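Local coordinates for protein second substrate binding domain of putative amino acid ABC transporter (Streptococcus pneumoniae, PDB 4OEN) that probably captures an amino acid outside the cell and delivers it to the membrane part of an ABC transporter, at residues T47-F51 / D52-S56; V112-K115 / N116-S120. All blocks are in the same frame, centred on the assembly; numbering follows the deposited sequence. Where two conformers were deposited one is given.

Contact 1 (T47-F51 / D52-S56)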
ATOM      1  N   THR A  47       7.520  14.383   9.607  1.00 13.74           N
ATOM      2  CA  THR A  47       8.659  13.665  10.168  1.00 13.99           C
ATOM      3  C   THR A  47       8.584  12.219   9.695  1.00 13.29           C
ATOM      4  O   THR A  47       7.506  11.718   9.390  1.00 15.45           O
ATOM      5  CB  THR A  47       8.674  13.725  11.695  1.00 14.66           C
ATOM      6  OG1 THR A  47       7.517  13.075  12.227  1.00 17.73           O
ATOM      7  CG2 THR A  47       8.708  15.168  12.168  1.00 19.40           C
ATOM      8  N   ASN A  48       9.734  11.548   9.635  1.00 14.71           N
ATOM      9  CA  ASN A  48       9.756  10.164   9.177  1.00 13.69           C
ATOM     10  C   ASN A  48      10.531   9.272  10.138  1.00 14.64           C
ATOM     11  O   ASN A  48      11.566   8.716   9.773  1.00 16.40           O
ATOM     12  CB  ASN A  48      10.369  10.096   7.768  1.00 14.83           C
ATOM     13  CG  ASN A  48       9.595  10.927   6.758  1.00 16.16           C
ATOM     14  OD1 ASN A  48       9.809  12.136   6.638  1.00 15.38           O
ATOM     15  ND2 ASN A  48       8.687  10.277   6.030  1.00 15.54           N
ATOM     16  N   PRO A  49      10.031   9.143  11.378  1.00 14.66           N
ATOM     17  CA  PRO A  49      10.744   8.408  12.431  1.00 16.14           C
ATOM     18  C   PRO A  49      10.572   6.896  12.331  1.00 16.22           C
ATOM     19  O   PRO A  49      11.192   6.168  13.100  1.00 20.95           O
ATOM     20  CB  PRO A  49      10.100   8.942  13.710  1.00 16.51           C
ATOM     21  CG  PRO A  49       8.688   9.219  13.309  1.00 15.95           C
ATOM     22  CD  PRO A  49       8.777   9.734  11.882  1.00 17.03           C
ATOM     23  N   GLY A  50       9.756   6.437  11.386  1.00 15.79           N
ATOM     24  CA  GLY A  50       9.440   5.028  11.283  1.00 16.26           C
ATOM     25  C   GLY A  50       8.017   4.796  11.756  1.00 19.69           C
ATOM     26  O   GLY A  50       7.494   5.579  12.540  1.00 18.24           O
ATOM     27  N   PHE A  51       7.414   3.700  11.306  1.00 15.38           N
ATOM     28  CA  PHE A  51       5.991   3.442  11.537  1.00 14.60           C
ATOM     29  C   PHE A  51       5.660   3.317  13.018  1.00 17.68           C
ATOM     30  O   PHE A  51       4.768   3.991  13.512  1.00 19.82           O
ATOM     31  CB  PHE A  51       5.564   2.176  10.796  1.00 16.21           C
ATOM     32  CG  PHE A  51       4.082   1.897  10.870  1.00 15.56           C
ATOM     33  CD1 PHE A  51       3.168   2.740  10.268  1.00 24.96           C
ATOM     34  CD2 PHE A  51       3.611   0.781  11.528  1.00 18.61           C
ATOM     35  CE1 PHE A  51       1.800   2.472  10.339  1.00 26.54           C
ATOM     36  CE2 PHE A  51       2.255   0.509  11.601  1.00 21.48           C
ATOM     37  CZ  PHE A  51       1.348   1.352  11.005  1.00 20.73           C
ATOM     38  N   ASP A  52       6.376   2.448  13.719  1.00 18.32           N
ATOM     39  CA  ASP A  52       6.138   2.263  15.149  1.00 21.35           C
ATOM     40  C   ASP A  52       6.382   3.537  15.950  1.00 19.37           C
ATOM     41  O   ASP A  52       5.621   3.853  16.865  1.00 20.17           O
ATOM     42  CB  ASP A  52       7.006   1.137  15.685  1.00 20.50           C
ATOM     43  CG  ASP A  52       6.529  -0.224  15.225  1.00 31.67           C
ATOM     44  OD1 ASP A  52       5.397  -0.307  14.698  1.00 32.13           O
ATOM     45  OD2 ASP A  52       7.274  -1.208  15.409  1.00 40.18           O
ATOM     46  N   ALA A  53       7.436   4.271  15.598  1.00 18.05           N
ATOM     47  CA  ALA A  53       7.765   5.519  16.285  1.00 18.37           C
ATOM     48  C   ALA A  53       6.712   6.592  15.993  1.00 17.04           C
ATOM     49  O   ALA A  53       6.393   7.405  16.866  1.00 19.46           O
ATOM     50  CB  ALA A  53       9.143   6.002  15.883  1.00 24.25           C
ATOM     51  N   ALA A  54       6.187   6.580  14.771  1.00 16.18           N
ATOM     52  CA  ALA A  54       5.092   7.473  14.372  1.00 15.52           C
ATOM     53  C   ALA A  54       3.823   7.188  15.182  1.00 20.49           C
ATOM     54  O   ALA A  54       3.142   8.106  15.648  1.00 17.28           O
ATOM     55  CB  ALA A  54       4.814   7.340  12.880  1.00 18.26           C
ATOM     56  N   ILE A  55       3.505   5.910  15.334  1.00 16.92           N
ATOM     57  CA  ILE A  55       2.407   5.477  16.200  0.50 19.27           C
ATOM     58  C   ILE A  55       2.571   6.035  17.615  1.00 23.26           C
ATOM     59  O   ILE A  55       1.648   6.641  18.171  1.00 22.22           O
ATOM     60  CB  ILE A  55       2.317   3.932  16.268  0.50 20.79           C
ATOM     61  CG1 ILE A  55       1.997   3.346  14.890  0.50 23.85           C
ATOM     62  CG2 ILE A  55       1.281   3.492  17.308  0.50 20.65           C
ATOM     63  CD1 ILE A  55       0.607   3.623  14.401  0.50 20.64           C
ATOM     64  N   SER A  56       3.753   5.819  18.200  1.00 22.37           N
ATOM     65  CA  SER A  56       4.064   6.332  19.533  1.00 22.57           C
ATOM     66  C   SER A  56       3.862   7.835  19.667  1.00 20.73           C
ATOM     67  O   SER A  56       3.280   8.306  20.655  1.00 22.21           O
ATOM     68  CB  SER A  56       5.514   5.998  19.917  1.00 29.05           C
ATOM     69  OG  SER A  56       5.675   4.619  20.185  1.00 37.26           O
TER
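Asp-52, the first residue of 52-56, lies beside the ring of Phe-51. Its OD1 comes to 3.8 Å from Phe-51 CD2, and the carboxylate and ring planes are turned 45° apart. Next comes Ala-53, whose methyl group meets the proline before the helix: Ala-53 CB is 3.8 Å from Pro-49 CB. Ala-54 follows and closes the first helical turn. Its N donates to Gly-50 O over 2.8 Å. Gly-50 is the N-cap residue and has a positive phi, a conformation that glycine takes easily. Pro-49 comes only loosely against Ala-54, with CG 4.3 Å from Ala-54 CB.

Ile-55 makes the next backbone bond. Its N reaches Phe-51 O over 2.9 Å, and the bond is fairly straight at 166°. In the conformer described, its side chain lies along the same carbonyl, with CG1 3.2 Å from Phe-51 O. In that conformer Ile-55 CD1 lies over one face of the Phe-51 ring, 4.2 Å from CZ. Phe-51 carries CG anti to its backbone N (chi1 -175°). This puts the ring beside the carbonyl carbon, on the side where Ile-55 CD1 can reach a face.

Strand 44-47, parallel to 5-8, leads here into helix 51-60 in one lobe of the type II periplasmic binding protein fold. Ile-66 of strand 65-66 touches Phe-51, Ala-54 and Ile-55, and Asp-10 OD1 takes a weak hydrogen bond from Phe-51 N. An acetate ion lies about 3 Å from the Phe-51 side chain. It probably came from the crystallisation liquor, but it may mark a pocket. The chemistry implies a helix start set by two backbone bonds, with a light apolar contact with Pro-49 and a loose one between Phe-51 and Ile-55 beside them.

Contact 2 (V112-K115 / N116-S120)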
ATOM      1  N   VAL A 112       2.529 -21.448  -7.715  1.00 15.43           N
ATOM      2  CA  VAL A 112       2.479 -20.021  -7.407  1.00 11.69           C
ATOM      3  C   VAL A 112       3.362 -19.712  -6.204  1.00 14.50           C
ATOM      4  O   VAL A 112       3.232 -20.366  -5.183  1.00 14.38           O
ATOM      5  CB  VAL A 112       1.044 -19.554  -7.103  1.00 11.76           C
ATOM      6  CG1 VAL A 112       1.042 -18.045  -6.853  1.00 13.17           C
ATOM      7  CG2 VAL A 112       0.098 -19.905  -8.263  1.00 14.21           C
ATOM      8  N   GLY A 113       4.256 -18.730  -6.335  1.00 13.84           N
ATOM      9  CA  GLY A 113       5.068 -18.255  -5.223  1.00 13.53           C
ATOM     10  C   GLY A 113       4.358 -17.240  -4.341  1.00 13.65           C
ATOM     11  O   GLY A 113       3.511 -16.468  -4.805  1.00 13.06           O
ATOM     12  N   VAL A 114       4.710 -17.236  -3.057  1.00 12.46           N
ATOM     13  CA  VAL A 114       4.130 -16.279  -2.128  1.00 11.38           C
ATOM     14  C   VAL A 114       5.074 -16.071  -0.946  1.00 12.88           C
ATOM     15  O   VAL A 114       5.878 -16.951  -0.633  1.00 13.82           O
ATOM     16  CB  VAL A 114       2.739 -16.740  -1.645  1.00 12.38           C
ATOM     17  CG1 VAL A 114       2.834 -17.867  -0.623  1.00 17.84           C
ATOM     18  CG2 VAL A 114       1.923 -15.561  -1.102  1.00 13.40           C
ATOM     19  N   LYS A 115       5.002 -14.895  -0.330  1.00 11.54           N
ATOM     20  CA  LYS A 115       5.841 -14.627   0.845  1.00 14.96           C
ATOM     21  C   LYS A 115       5.146 -15.122   2.104  1.00 13.62           C
ATOM     22  O   LYS A 115       3.940 -14.916   2.293  1.00 14.89           O
ATOM     23  CB  LYS A 115       6.159 -13.136   0.963  1.00 17.59           C
ATOM     24  CG  LYS A 115       7.057 -12.643  -0.156  1.00 19.41           C
ATOM     25  CD  LYS A 115       6.932 -11.133  -0.367  1.00 26.08           C
ATOM     26  CE  LYS A 115       7.291 -10.330   0.853  1.00 30.63           C
ATOM     27  NZ  LYS A 115       7.181  -8.860   0.570  1.00 23.05           N
ATOM     28  N   ASN A 116       5.910 -15.800   2.945  1.00 13.53           N
ATOM     29  CA  ASN A 116       5.355 -16.334   4.180  1.00 13.31           C
ATOM     30  C   ASN A 116       4.853 -15.234   5.107  1.00 16.21           C
ATOM     31  O   ASN A 116       5.503 -14.197   5.258  1.00 16.78           O
ATOM     32  CB  ASN A 116       6.404 -17.156   4.906  1.00 14.39           C
ATOM     33  CG  ASN A 116       5.826 -17.902   6.073  1.00 17.85           C
ATOM     34  OD1 ASN A 116       4.842 -18.619   5.917  1.00 17.42           O
ATOM     35  ND2 ASN A 116       6.410 -17.721   7.254  1.00 16.19           N
ATOM     36  N   GLY A 117       3.711 -15.478   5.746  1.00 14.41           N
ATOM     37  CA  GLY A 117       3.171 -14.569   6.747  1.00 16.19           C
ATOM     38  C   GLY A 117       2.371 -13.398   6.207  1.00 18.92           C
ATOM     39  O   GLY A 117       2.092 -12.439   6.930  1.00 23.46           O
ATOM     40  N   THR A 118       1.989 -13.467   4.933  1.00 14.71           N
ATOM     41  CA  THR A 118       1.344 -12.340   4.277  1.00 15.10           C
ATOM     42  C   THR A 118      -0.117 -12.606   3.970  1.00 14.06           C
ATOM     43  O   THR A 118      -0.562 -13.760   3.941  1.00 16.03           O
ATOM     44  CB  THR A 118       2.043 -11.995   2.962  1.00 15.27           C
ATOM     45  OG1 THR A 118       1.901 -13.101   2.058  1.00 14.88           O
ATOM     46  CG2 THR A 118       3.514 -11.729   3.203  1.00 17.09           C
ATOM     47  N   ALA A 119      -0.854 -11.529   3.720  1.00 15.72           N
ATOM     48  CA  ALA A 119      -2.247 -11.644   3.292  1.00 14.49           C
ATOM     49  C   ALA A 119      -2.352 -12.372   1.964  1.00 14.08           C
ATOM     50  O   ALA A 119      -3.323 -13.091   1.746  1.00 13.78           O
ATOM     51  CB  ALA A 119      -2.894 -10.287   3.193  1.00 18.59           C
ATOM     52  N   SER A 120      -1.361 -12.191   1.085  1.00 13.80           N
ATOM     53  CA  SER A 120      -1.309 -12.933  -0.165  1.00 13.22           C
ATOM     54  C   SER A 120      -1.262 -14.439   0.095  1.00 14.54           C
ATOM     55  O   SER A 120      -1.916 -15.235  -0.591  1.00 14.26           O
ATOM     56  CB  SER A 120      -0.107 -12.487  -0.993  1.00 13.14           C
ATOM     57  OG  SER A 120      -0.287 -11.149  -1.447  1.00 15.54           O
TER
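Lys-115 and Thr-118 are joined across a type II beta turn that leads from strand 111-115 into helix 119-126. This is a local strand-turn-helix contact in one lobe of the type II periplasmic binding protein fold. Strand 111-115 runs parallel to both 134-138 and 155-159. Gly-117, third in the turn, has the positive phi (83°) that a type II turn needs there and that glycine takes readily.

Thr-118 is the N-cap of the helix. Its hydroxyl is gripped twice: OG1 donates to Lys-115 O and also pairs with the backbone N of Gln-121 in the first helical turn. The methyl of Thr-118 packs on the lysine, with CG2 3.7 Å from Lys-115 CB. Gln-121 further braces the turn, as its side-chain amide bonds to Asn-116 OD1 and Gly-117 N.

On the strand side of the turn, Val-114 CG2 comes to 3.7 Å from Ser-120 CB. Ser-120 OG itself bonds to Thr-91 OG1 on strand 87-96.

With chi1 at 64°, Thr-118 places OG1 between its backbone N and carbonyl carbon. From there OG1 lies 2.7 Å from Lys-115 O, tilted 22° from the carbonyl plane.

How the contacts relate
Contacts 1 and 2 lie in different lobes of the binding protein. Their centres are about 26 Å apart, and their nearest atoms about 14 Å, so they do not touch. Both stand where a strand gives way to a helix, and each helix has an N-cap residue before it. The caps differ: contact 1 has a glycine there, whereas contact 2 uses a threonine side chain. Contact 1 has an acetate ion about 3 Å from its phenylalanine side chain. In this family the amino acid is bound in the cleft between the lobes. Whether the acetate marks part of that cleft is not established; such ions often come from the liquor.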